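PDB 5DS0: peptidase M42 from Thaumarchaeota archaeon SCGC AB-539-E09, which is a cobalt-bound TET aminopeptidase of the M42 family that probably trims residues from the N-termini of peptides within a twelve-subunit assembly. Local coordinates for residues K276-N281 and I344-R349. Residues are numbered along the deposited sequence; the frame is centred on the assembly and turned at random.
Sequences KEFVIN and IELIKR
Leu346 meets Phe278 and Val279 where two helices cross at 120° between their N-to-C directions, with the axes of the short segments 276-281 and 344-349 10.5 Å apart at closest approach. These are pieces of helices 273-285 and 333-349, which pack beside the mixed sheet of the M42 peptidase fold, and the junction is a small apolar helix-helix contact with no hydrogen bond across it. Leu346 does most of the bridging through one methyl: CD2 lies 3.6 Å from Phe278 CE2, reaching the ring obliquely as the two side chains overlap alongside one another from opposing helices, and 3.9 Å from Val279 CG2. With CG anti to the backbone N (chi1 173°), the Phe278 ring reaches across to Arg349, whose CB sits at the ring edge, 3.9 Å from Phe278 CZ. Phe358 adds an edge-to-face partner to the same ring, and Leu262 of strand 261-263 packs against Val279.

Beyond CB the Arg349 chain, extended from CG to NE, runs back along its own helix to Glu345. Arg349 NH1 holds Glu345 twice: it donates to the backbone O at 3.0 Å, nearly in the guanidinium plane, and to OE1 at 3.1 Å in a salt bridge, approaching from above the carboxylate plane. An alanine here would keep the CB beside Phe278 but would probably cost the Glu345 backbone O its side-chain donor and its carboxylate the closer charge partner. Lys348 completes the salt-bridge network, its NZ weakly bonded to Glu345 OE1 at 3.4 Å.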
loop_
_atom_site.group_PDB
_atom_site.type_symbol
_atom_site.label_atom_id
_atom_site.label_comp_id
_atom_site.label_asym_id
_atom_site.label_seq_id
_atom_site.Cartn_x
_atom_site.Cartn_y
_atom_site.Cartn_z
ATOM N N LYS C 276 -20.523 -38.127 26.129
ATOM C CA LYS C 276 -21.045 -37.663 24.853
ATOM C C LYS C 276 -21.919 -38.738 24.209
ATOM O O LYS C 276 -23.029 -38.451 23.768
ATOM C CB LYS C 276 -19.910 -37.281 23.894
ATOM C CG LYS C 276 -20.390 -36.734 22.552
ATOM C CD LYS C 276 -19.271 -36.635 21.536
ATOM C CE LYS C 276 -18.996 -37.963 20.838
ATOM N NZ LYS C 276 -17.862 -37.821 19.873
ATOM N N GLU C 277 -21.409 -39.964 24.155
ATOM C CA GLU C 277 -22.134 -41.062 23.536
ATOM C C GLU C 277 -23.438 -41.320 24.293
ATOM O O GLU C 277 -24.473 -41.614 23.688
ATOM C CB GLU C 277 -21.267 -42.336 23.466
ATOM C CG GLU C 277 -20.015 -42.234 22.603
ATOM C CD GLU C 277 -20.253 -41.708 21.167
ATOM O OE1 GLU C 277 -21.378 -41.870 20.597
ATOM O OE2 GLU C 277 -19.295 -41.120 20.584
ATOM N N PHE C 278 -23.373 -41.198 25.611
ATOM C CA PHE C 278 -24.526 -41.383 26.465
ATOM C C PHE C 278 -25.651 -40.424 26.108
ATOM O O PHE C 278 -26.798 -40.835 25.914
ATOM C CB PHE C 278 -24.094 -41.192 27.919
ATOM C CG PHE C 278 -25.224 -41.197 28.918
ATOM C CD1 PHE C 278 -25.787 -42.392 29.353
ATOM C CD2 PHE C 278 -25.702 -40.001 29.450
ATOM C CE1 PHE C 278 -26.812 -42.395 30.285
ATOM C CE2 PHE C 278 -26.730 -40.000 30.383
ATOM C CZ PHE C 278 -27.284 -41.199 30.800
ATOM N N VAL C 279 -25.321 -39.152 25.978
ATOM C CA VAL C 279 -26.319 -38.147 25.618
ATOM C C VAL C 279 -26.911 -38.410 24.224
ATOM O O VAL C 279 -28.121 -38.334 24.033
ATOM C CB VAL C 279 -25.724 -36.729 25.671
ATOM C CG1 VAL C 279 -26.745 -35.698 25.209
ATOM C CG2 VAL C 279 -25.259 -36.407 27.080
ATOM N N ILE C 280 -26.060 -38.729 23.260
ATOM C CA ILE C 280 -26.525 -39.017 21.917
ATOM C C ILE C 280 -27.546 -40.155 21.925
ATOM O O ILE C 280 -28.569 -40.070 21.232
ATOM C CB ILE C 280 -25.355 -39.349 20.960
ATOM C CG1 ILE C 280 -24.571 -38.071 20.645
ATOM C CG2 ILE C 280 -25.855 -39.944 19.655
ATOM C CD1 ILE C 280 -23.201 -38.312 20.052
ATOM N N ASN C 281 -27.279 -41.194 22.718
ATOM C CA ASN C 281 -28.164 -42.363 22.780
ATOM C C ASN C 281 -29.443 -42.084 23.538
ATOM O O ASN C 281 -30.521 -42.476 23.098
ATOM C CB ASN C 281 -27.460 -43.559 23.401
ATOM C CG ASN C 281 -26.295 -44.044 22.556
ATOM O OD1 ASN C 281 -26.208 -43.776 21.350
ATOM N ND2 ASN C 281 -25.365 -44.742 23.193
ATOM N N ILE C 344 -34.048 -33.855 31.482
ATOM C CA ILE C 344 -34.784 -34.726 32.380
ATOM C C ILE C 344 -34.449 -36.196 32.122
ATOM O O ILE C 344 -34.121 -36.929 33.053
ATOM C CB ILE C 344 -36.296 -34.466 32.274
ATOM C CG1 ILE C 344 -36.633 -33.119 32.932
ATOM C CG2 ILE C 344 -37.095 -35.578 32.935
ATOM C CD1 ILE C 344 -38.034 -32.608 32.672
ATOM N N GLU C 345 -34.509 -36.618 30.862
ATOM C CA GLU C 345 -34.185 -37.999 30.518
ATOM C C GLU C 345 -32.779 -38.366 30.956
ATOM O O GLU C 345 -32.529 -39.485 31.381
ATOM C CB GLU C 345 -34.319 -38.241 29.015
ATOM C CG GLU C 345 -35.716 -38.074 28.446
ATOM C CD GLU C 345 -36.778 -38.772 29.266
ATOM O OE1 GLU C 345 -36.735 -40.018 29.388
ATOM O OE2 GLU C 345 -37.679 -38.075 29.758
ATOM N N LEU C 346 -31.846 -37.439 30.816
ATOM C CA LEU C 346 -30.463 -37.697 31.210
ATOM C C LEU C 346 -30.387 -37.906 32.706
ATOM O O LEU C 346 -29.830 -38.897 33.170
ATOM C CB LEU C 346 -29.557 -36.537 30.822
ATOM C CG LEU C 346 -29.395 -36.298 29.326
ATOM C CD1 LEU C 346 -28.646 -35.001 29.109
ATOM C CD2 LEU C 346 -28.661 -37.442 28.658
ATOM N N ILE C 347 -30.969 -36.982 33.450
ATOM C CA ILE C 347 -30.942 -37.050 34.900
ATOM C C ILE C 347 -31.582 -38.338 35.430
ATOM O O ILE C 347 -31.087 -38.926 36.385
ATOM C CB ILE C 347 -31.623 -35.801 35.502
ATOM C CG1 ILE C 347 -30.747 -34.580 35.258
ATOM C CG2 ILE C 347 -31.869 -35.953 36.997
ATOM C CD1 ILE C 347 -31.491 -33.281 35.385
ATOM N N LYS C 348 -32.693 -38.754 34.829
ATOM C CA LYS C 348 -33.326 -40.016 35.187
ATOM C C LYS C 348 -32.350 -41.183 35.158
ATOM O O LYS C 348 -32.394 -42.038 36.036
ATOM C CB LYS C 348 -34.500 -40.317 34.258
ATOM C CG LYS C 348 -35.795 -39.625 34.670
ATOM C CD LYS C 348 -36.924 -39.703 33.642
ATOM C CE LYS C 348 -37.487 -41.097 33.527
ATOM N NZ LYS C 348 -38.201 -41.244 32.231
ATOM N N ARG C 349 -31.446 -41.193 34.176
ATOM C CA ARG C 349 -30.564 -42.336 33.930
ATOM C C ARG C 349 -29.138 -42.211 34.473
ATOM O O ARG C 349 -28.338 -43.143 34.350
ATOM C CB ARG C 349 -30.494 -42.605 32.434
ATOM C CG ARG C 349 -31.784 -43.128 31.835
ATOM C CD ARG C 349 -31.733 -43.057 30.310
ATOM N NE ARG C 349 -32.972 -43.503 29.680
ATOM C CZ ARG C 349 -34.121 -42.827 29.683
ATOM N NH1 ARG C 349 -34.232 -41.643 30.291
ATOM N NH2 ARG C 349 -35.183 -43.348 29.082
#